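Local structure of lithostathine-1-alpha (Homo sapiens, 1QDD) at residues A[48-53]-A[136-141]; A[61-66]-A[123-128]. The protein is a secreted protein of the C-type lectin family that might inhibit spontaneous calcium carbonate precipitation and may be associated with pancreatic and brain regeneration. The protein carries 1 engineered substitution. All blocks are in the same frame, centred on the assembly; numbering follows the deposited sequence. Where two conformers were deposited one is given.

Contact 1. Residues A[48-53]-A[136-141]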
ATOM      1  N   GLY A  48      -2.921  -0.855 -11.077  1.00 15.06           N
ATOM      2  CA  GLY A  48      -2.730  -0.238  -9.766  1.00 14.05           C
ATOM      3  C   GLY A  48      -1.261  -0.154  -9.401  1.00 11.97           C
ATOM      4  O   GLY A  48      -0.352  -0.184 -10.228  1.00 12.16           O
ATOM      5  N   ASN A  49      -0.973   0.003  -8.110  1.00 10.68           N
ATOM      6  CA  ASN A  49       0.348   0.068  -7.520  1.00  9.78           C
ATOM      7  C   ASN A  49       0.221  -0.400  -6.059  1.00  8.33           C
ATOM      8  O   ASN A  49      -0.894  -0.467  -5.545  1.00  8.66           O
ATOM      9  CB  ASN A  49       1.018   1.443  -7.473  0.53 10.27           C
ATOM     10  CG  ASN A  49       1.695   1.839  -8.764  0.53 10.86           C
ATOM     11  OD1 ASN A  49       1.160   2.714  -9.467  0.53 10.24           O
ATOM     12  ND2 ASN A  49       2.828   1.265  -9.125  0.53 10.20           N
ATOM     13  N   LEU A  50       1.336  -0.691  -5.417  1.00  8.83           N
ATOM     14  CA  LEU A  50       1.309  -0.913  -3.981  1.00  8.00           C
ATOM     15  C   LEU A  50       0.639   0.328  -3.382  1.00  8.29           C
ATOM     16  O   LEU A  50       0.794   1.460  -3.885  1.00  9.51           O
ATOM     17  CB  LEU A  50       2.717  -1.032  -3.398  1.00  8.92           C
ATOM     18  CG  LEU A  50       3.409  -2.391  -3.522  1.00  8.75           C
ATOM     19  CD1 LEU A  50       4.872  -2.322  -3.120  1.00 10.75           C
ATOM     20  CD2 LEU A  50       2.670  -3.445  -2.691  1.00  9.91           C
ATOM     21  N   VAL A  51      -0.082   0.169  -2.289  1.00  7.01           N
ATOM     22  CA  VAL A  51      -0.855   1.265  -1.720  1.00  8.04           C
ATOM     23  C   VAL A  51       0.005   2.462  -1.356  1.00  7.83           C
ATOM     24  O   VAL A  51       1.075   2.333  -0.766  1.00  8.75           O
ATOM     25  CB  VAL A  51      -1.696   0.750  -0.530  1.00  9.08           C
ATOM     26  CG1 VAL A  51      -0.868   0.268   0.644  1.00  9.78           C
ATOM     27  CG2 VAL A  51      -2.713   1.776  -0.057  1.00 10.36           C
ATOM     28  N   SER A  52      -0.527   3.653  -1.635  1.00  8.10           N
ATOM     29  CA  SER A  52       0.005   4.931  -1.187  1.00  8.39           C
ATOM     30  C   SER A  52      -0.928   5.450  -0.087  1.00  9.15           C
ATOM     31  O   SER A  52      -2.146   5.455  -0.294  1.00 11.95           O
ATOM     32  CB  SER A  52       0.080   5.996  -2.270  0.53  7.21           C
ATOM     33  OG  SER A  52       0.880   5.629  -3.358  0.53 12.09           O
ATOM     34  N   VAL A  53      -0.412   5.775   1.075  1.00  8.82           N
ATOM     35  CA  VAL A  53      -1.197   6.220   2.238  1.00  9.11           C
ATOM     36  C   VAL A  53      -1.015   7.731   2.365  1.00  8.53           C
ATOM     37  O   VAL A  53       0.053   8.180   2.786  1.00  9.14           O
ATOM     38  CB  VAL A  53      -0.771   5.480   3.511  1.00  9.31           C
ATOM     39  CG1 VAL A  53      -1.646   5.857   4.693  1.00 11.44           C
ATOM     40  CG2 VAL A  53      -0.777   3.962   3.314  1.00 11.37           C
ATOM     41  N   PHE A 136       7.214 -10.445   1.802  1.00  9.89           N
ATOM     42  CA  PHE A 136       6.049 -10.145   2.609  1.00  9.28           C
ATOM     43  C   PHE A 136       4.765 -10.086   1.779  1.00  7.87           C
ATOM     44  O   PHE A 136       4.770  -9.945   0.552  1.00  9.06           O
ATOM     45  CB  PHE A 136       6.221  -8.758   3.276  1.00  9.82           C
ATOM     46  CG  PHE A 136       7.340  -8.586   4.258  1.00 10.36           C
ATOM     47  CD1 PHE A 136       7.766  -9.604   5.098  1.00 11.45           C
ATOM     48  CD2 PHE A 136       7.966  -7.350   4.386  1.00 11.64           C
ATOM     49  CE1 PHE A 136       8.795  -9.420   5.998  1.00 13.14           C
ATOM     50  CE2 PHE A 136       8.985  -7.161   5.305  1.00 12.99           C
ATOM     51  CZ  PHE A 136       9.404  -8.193   6.116  1.00 13.53           C
ATOM     52  N   SER A 137       3.625 -10.174   2.484  1.00  7.94           N
ATOM     53  CA  SER A 137       2.306  -9.929   1.904  1.00  7.83           C
ATOM     54  C   SER A 137       2.174  -8.427   1.616  1.00  7.08           C
ATOM     55  O   SER A 137       3.069  -7.632   1.969  1.00  8.11           O
ATOM     56  CB  SER A 137       1.233 -10.396   2.869  1.00  7.76           C
ATOM     57  OG  SER A 137       1.430  -9.774   4.131  1.00  9.91           O
ATOM     58  N   PHE A 138       1.105  -7.994   0.962  1.00  6.90           N
ATOM     59  CA  PHE A 138       1.022  -6.615   0.459  1.00  7.26           C
ATOM     60  C   PHE A 138      -0.388  -6.149   0.195  1.00  7.98           C
ATOM     61  O   PHE A 138      -1.332  -6.950   0.071  1.00  8.71           O
ATOM     62  CB  PHE A 138       1.862  -6.502  -0.838  1.00  8.28           C
ATOM     63  CG  PHE A 138       1.552  -7.463  -1.947  1.00  9.13           C
ATOM     64  CD1 PHE A 138       0.730  -7.105  -3.003  1.00  9.89           C
ATOM     65  CD2 PHE A 138       2.142  -8.724  -1.978  1.00  9.64           C
ATOM     66  CE1 PHE A 138       0.507  -7.967  -4.058  1.00 10.60           C
ATOM     67  CE2 PHE A 138       1.914  -9.576  -3.034  1.00 10.32           C
ATOM     68  CZ  PHE A 138       1.100  -9.212  -4.078  1.00 11.01           C
ATOM     69  N   VAL A 139      -0.581  -4.837   0.110  1.00  7.27           N
ATOM     70  CA  VAL A 139      -1.862  -4.221  -0.214  1.00  7.32           C
ATOM     71  C   VAL A 139      -1.721  -3.442  -1.531  1.00  6.94           C
ATOM     72  O   VAL A 139      -0.787  -2.652  -1.682  1.00  8.53           O
ATOM     73  CB  VAL A 139      -2.373  -3.261   0.875  1.00  8.12           C
ATOM     74  CG1 VAL A 139      -3.663  -2.543   0.483  1.00  9.56           C
ATOM     75  CG2 VAL A 139      -2.595  -3.981   2.204  1.00 10.29           C
ATOM     76  N   CYS A 140      -2.654  -3.631  -2.458  1.00  7.24           N
ATOM     77  CA  CYS A 140      -2.737  -2.895  -3.714  1.00  8.17           C
ATOM     78  C   CYS A 140      -3.885  -1.876  -3.705  1.00  8.20           C
ATOM     79  O   CYS A 140      -4.880  -2.045  -3.016  1.00  9.79           O
ATOM     80  CB  CYS A 140      -2.941  -3.819  -4.923  1.00  9.33           C
ATOM     81  SG  CYS A 140      -1.736  -5.126  -5.222  1.00  9.77           S
ATOM     82  N   LYS A 141      -3.724  -0.819  -4.495  1.00  8.15           N
ATOM     83  CA  LYS A 141      -4.693   0.261  -4.673  1.00  8.66           C
ATOM     84  C   LYS A 141      -4.843   0.561  -6.166  1.00  9.59           C
ATOM     85  O   LYS A 141      -3.828   0.706  -6.850  1.00 10.51           O
ATOM     86  CB  LYS A 141      -4.218   1.511  -3.912  1.00  9.60           C
ATOM     87  CG  LYS A 141      -5.013   2.803  -4.080  1.00 10.70           C
ATOM     88  CD  LYS A 141      -4.382   3.943  -3.292  1.00 11.25           C
ATOM     89  CE  LYS A 141      -5.054   5.288  -3.483  1.00 11.81           C
ATOM     90  NZ  LYS A 141      -4.364   6.328  -2.645  1.00 12.34           N
TER
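F138 meets L50 where the short strand 49-50 pairs antiparallel with the C-terminal strand 136-143, a buried strand pairing of the C-type lectin fold. The first torsion of F138 (chi1 55°) sets CG between the backbone N and the carbonyl carbon, and L50 brings its CD2 methyl against F138 CB at 3.7 Å, the two side chains crossing at about a right angle. L50 starts out pointing away from the strand, and its branched end turns back to make this touch. Helix 35-44 closes over the same pair, with A38 on F138 and C42 on L50.

V139 follows, and its carbonyl does double duty. V51 N donates to V139 O at 3.0 Å, the donor tilted 29° from the carbonyl plane, while the CA-H of L50 also leans on this oxygen. The side chains of V51 and V139 also pack, V51 CG1 lying 3.8 Å from V139 CB.

At C140 the side chain diverges from that of its non-hydrogen-bonded partner L50, and its SG is tied to C42 in a disulfide that joins the strand to helix 35-44. The CA-H of C140 approaches N49 O as a further backbone C-H...O contact.

K141 forms the hydrogen-bonded pair with N49. K141 N reaches N49 O at 3.0 Å almost straight along the C=O axis, and N49 N returns a bond to K141 O at 3.2 Å. K141 CB lies beside V51 CA, and the fully extended chain beyond it carries the ammonium group out toward S52. This group forms a salt bridge with E58 and a cation-pi contact with Y24. Across the contact, K141 NZ adds a weak hydrogen bond to the carbonyl oxygen S52 O at 3.3 Å.

Contact 2. Residues A[61-66]-A[123-128]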
ATOM      1  N   PHE A  61      -8.207   3.103   7.290  1.00  9.42           N
ATOM      2  CA  PHE A  61      -8.918   2.199   6.406  1.00  9.98           C
ATOM      3  C   PHE A  61      -8.049   0.996   6.059  1.00  9.36           C
ATOM      4  O   PHE A  61      -8.500  -0.165   6.140  1.00  9.80           O
ATOM      5  CB  PHE A  61      -9.396   2.940   5.145  1.00 10.75           C
ATOM      6  CG  PHE A  61     -10.012   2.002   4.140  1.00 12.71           C
ATOM      7  CD1 PHE A  61     -11.307   1.549   4.286  1.00 14.51           C
ATOM      8  CD2 PHE A  61      -9.263   1.536   3.073  1.00 13.50           C
ATOM      9  CE1 PHE A  61     -11.856   0.662   3.379  1.00 16.02           C
ATOM     10  CE2 PHE A  61      -9.801   0.646   2.160  1.00 14.99           C
ATOM     11  CZ  PHE A  61     -11.093   0.208   2.323  1.00 15.14           C
ATOM     12  N   VAL A  62      -6.813   1.225   5.635  1.00  7.93           N
ATOM     13  CA  VAL A  62      -5.899   0.139   5.264  1.00  8.35           C
ATOM     14  C   VAL A  62      -5.608  -0.780   6.443  1.00  8.58           C
ATOM     15  O   VAL A  62      -5.648  -2.030   6.312  1.00  9.06           O
ATOM     16  CB  VAL A  62      -4.621   0.716   4.632  1.00  8.52           C
ATOM     17  CG1 VAL A  62      -3.567  -0.374   4.462  1.00 10.27           C
ATOM     18  CG2 VAL A  62      -4.905   1.392   3.292  1.00 10.51           C
ATOM     19  N   ALA A  63      -5.398  -0.248   7.634  1.00  8.37           N
ATOM     20  CA  ALA A  63      -5.183  -1.063   8.834  1.00  8.54           C
ATOM     21  C   ALA A  63      -6.388  -1.954   9.106  1.00 10.01           C
ATOM     22  O   ALA A  63      -6.243  -3.153   9.437  1.00 10.34           O
ATOM     23  CB  ALA A  63      -4.847  -0.176  10.026  1.00 10.26           C
ATOM     24  N   SER A  64      -7.595  -1.431   8.980  1.00  9.80           N
ATOM     25  CA  SER A  64      -8.824  -2.181   9.214  1.00 11.65           C
ATOM     26  C   SER A  64      -8.984  -3.299   8.201  1.00 11.35           C
ATOM     27  O   SER A  64      -9.391  -4.430   8.542  1.00 12.21           O
ATOM     28  CB  SER A  64     -10.033  -1.247   9.183  1.00 14.00           C
ATOM     29  OG  SER A  64     -10.522  -0.995   7.889  1.00 20.53           O
ATOM     30  N   LEU A  65      -8.667  -3.059   6.940  1.00  9.87           N
ATOM     31  CA  LEU A  65      -8.717  -4.037   5.874  1.00 10.56           C
ATOM     32  C   LEU A  65      -7.806  -5.214   6.153  1.00  9.80           C
ATOM     33  O   LEU A  65      -8.174  -6.390   5.981  1.00 10.74           O
ATOM     34  CB  LEU A  65      -8.337  -3.356   4.555  1.00 13.35           C
ATOM     35  CG  LEU A  65      -8.478  -4.206   3.292  1.00 15.39           C
ATOM     36  CD1 LEU A  65      -9.939  -4.539   3.033  1.00 18.59           C
ATOM     37  CD2 LEU A  65      -7.913  -3.486   2.077  1.00 18.25           C
ATOM     38  N   ILE A  66      -6.592  -4.963   6.610  1.00  8.69           N
ATOM     39  CA  ILE A  66      -5.638  -6.021   6.949  1.00  9.13           C
ATOM     40  C   ILE A  66      -6.164  -6.809   8.140  1.00  9.59           C
ATOM     41  O   ILE A  66      -6.156  -8.058   8.132  1.00 10.02           O
ATOM     42  CB  ILE A  66      -4.229  -5.466   7.188  1.00  8.13           C
ATOM     43  CG1 ILE A  66      -3.665  -4.823   5.921  1.00  9.04           C
ATOM     44  CG2 ILE A  66      -3.325  -6.597   7.674  1.00  9.58           C
ATOM     45  CD1 ILE A  66      -2.484  -3.905   6.168  1.00 10.12           C
ATOM     46  N   GLY A 123      -0.746  -2.484  15.248  1.00 12.02           N
ATOM     47  CA  GLY A 123      -2.070  -2.588  14.655  1.00 12.57           C
ATOM     48  C   GLY A 123      -2.066  -2.205  13.184  1.00 10.69           C
ATOM     49  O   GLY A 123      -3.096  -1.789  12.642  1.00 11.78           O
ATOM     50  N   PHE A 124      -0.930  -2.315  12.497  1.00  9.64           N
ATOM     51  CA  PHE A 124      -0.749  -1.971  11.093  1.00  9.14           C
ATOM     52  C   PHE A 124      -0.930  -0.467  10.873  1.00  9.82           C
ATOM     53  O   PHE A 124      -1.244  -0.067   9.733  1.00 11.15           O
ATOM     54  CB  PHE A 124      -1.606  -2.820  10.156  1.00  9.75           C
ATOM     55  CG  PHE A 124      -1.364  -4.301  10.295  1.00 10.18           C
ATOM     56  CD1 PHE A 124      -2.302  -5.100  10.932  1.00 10.59           C
ATOM     57  CD2 PHE A 124      -0.226  -4.907   9.807  1.00 10.45           C
ATOM     58  CE1 PHE A 124      -2.098  -6.460  11.088  1.00 12.28           C
ATOM     59  CE2 PHE A 124      -0.016  -6.269   9.969  1.00 11.28           C
ATOM     60  CZ  PHE A 124      -0.963  -7.047  10.602  1.00 11.91           C
ATOM     61  N   GLN A 125      -0.650   0.367  11.854  1.00 10.32           N
ATOM     62  CA  GLN A 125      -0.765   1.805  11.718  1.00 11.18           C
ATOM     63  C   GLN A 125       0.578   2.508  11.595  1.00 10.90           C
ATOM     64  O   GLN A 125       0.563   3.677  11.164  1.00 12.53           O
ATOM     65  CB  GLN A 125      -1.506   2.391  12.932  1.00 14.66           C
ATOM     66  CG  GLN A 125      -2.975   2.003  12.993  1.00 19.79           C
ATOM     67  CD  GLN A 125      -3.684   2.731  14.120  1.00 22.57           C
ATOM     68  OE1 GLN A 125      -3.509   3.939  14.299  1.00 24.90           O
ATOM     69  NE2 GLN A 125      -4.458   1.996  14.909  1.00 24.44           N
ATOM     70  N   LYS A 126       1.679   1.891  11.985  1.00 10.05           N
ATOM     71  CA  LYS A 126       2.995   2.515  11.922  1.00 10.31           C
ATOM     72  C   LYS A 126       3.927   1.771  10.972  1.00  8.91           C
ATOM     73  O   LYS A 126       3.708   0.611  10.631  1.00 10.82           O
ATOM     74  CB  LYS A 126       3.643   2.641  13.295  1.00 12.90           C
ATOM     75  CG  LYS A 126       2.861   3.370  14.371  1.00 17.81           C
ATOM     76  CD  LYS A 126       2.979   4.871  14.256  1.00 20.45           C
ATOM     77  CE  LYS A 126       2.293   5.605  15.401  1.00 22.87           C
ATOM     78  NZ  LYS A 126       2.120   7.046  15.062  1.00 24.97           N
ATOM     79  N   TRP A 127       4.945   2.462  10.495  1.00  8.29           N
ATOM     80  CA  TRP A 127       5.841   2.062   9.440  1.00  8.64           C
ATOM     81  C   TRP A 127       7.250   1.718   9.912  1.00  8.54           C
ATOM     82  O   TRP A 127       7.778   2.359  10.824  1.00  9.75           O
ATOM     83  CB  TRP A 127       5.975   3.225   8.450  1.00  9.00           C
ATOM     84  CG  TRP A 127       4.723   3.770   7.836  1.00  8.87           C
ATOM     85  CD1 TRP A 127       3.459   3.285   7.908  1.00  9.19           C
ATOM     86  CD2 TRP A 127       4.628   4.956   7.017  1.00  9.61           C
ATOM     87  NE1 TRP A 127       2.567   4.069   7.200  1.00  9.94           N
ATOM     88  CE2 TRP A 127       3.277   5.099   6.650  1.00 10.22           C
ATOM     89  CE3 TRP A 127       5.569   5.886   6.579  1.00 11.15           C
ATOM     90  CZ2 TRP A 127       2.852   6.162   5.840  1.00 11.36           C
ATOM     91  CZ3 TRP A 127       5.136   6.939   5.782  1.00 12.30           C
ATOM     92  CH2 TRP A 127       3.792   7.055   5.430  1.00 12.05           C
ATOM     93  N   LYS A 128       7.882   0.763   9.244  1.00  8.39           N
ATOM     94  CA  LYS A 128       9.275   0.399   9.498  1.00  9.87           C
ATOM     95  C   LYS A 128      10.007   0.247   8.175  1.00  9.27           C
ATOM     96  O   LYS A 128       9.473  -0.315   7.228  1.00 10.13           O
ATOM     97  CB  LYS A 128       9.299  -0.923  10.263  1.00 13.57           C
ATOM     98  CG  LYS A 128      10.618  -1.586  10.580  1.00 15.98           C
ATOM     99  CD  LYS A 128      10.348  -2.714  11.560  1.00 19.10           C
ATOM    100  CE  LYS A 128      10.028  -4.046  10.915  1.00 20.93           C
ATOM    101  NZ  LYS A 128      10.211  -5.118  11.951  1.00 22.82           N
TER
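F124 carries its ring CG anti to its own carbonyl carbon (chi1 -57°), and I66 turns CG2 anti to its backbone N, which together place this methyl over one face of the phenyl ring. The result is a CH-pi contact: I66 CG2 stands 3.6 Å from the centroid of the F124 ring and only 11° off the ring normal, so all six ring carbons lie at similar distances from it.

One turn earlier in the helix, A63 points its CB at the backbone of the loop. The methyl carbon A63 CB lies 3.5 Å from G123 O, with F124 O close to it as well. Positive phi angles at both G123 and F124 mark a tight bend here. A63 CB also touches F124 CB at 4.2 Å, and the aliphatic CG of Q125 borders the alanine where the loop meets solvent. The join rests on van der Waals and CH-pi packing, the alanine methyl set against two carbonyl oxygens and an isoleucine methyl over an aromatic face.

V76 of strand 75-78 touches both I66 and F124, and L118 of strand 115-119 adds to the packing on I66. Helix 56-68 is thereby held in place as the second helix of the C-type lectin fold, packed against the loop leading into strand 127-130.

From the N terminus the chain passes through residues 48-53 and then directly into helix 56-68, which supplies 61-66. After a long excursion it returns at 123-128, closing the loop of contact 2; strand 136-143 comes next and closes the wider loop of contact 1. Contact 2 is therefore nested inside contact 1, and the two never cross. Contact 1 ties the short strand 49-50 to strand 136-143, whereas contact 2 fastens the helix to the loop before strand 127-130. They meet in the core, where V139 CG2 lies 4.0 Å from I66 CG1 and V51 packs on V62, so the helix bridges both within one C-type lectin domain.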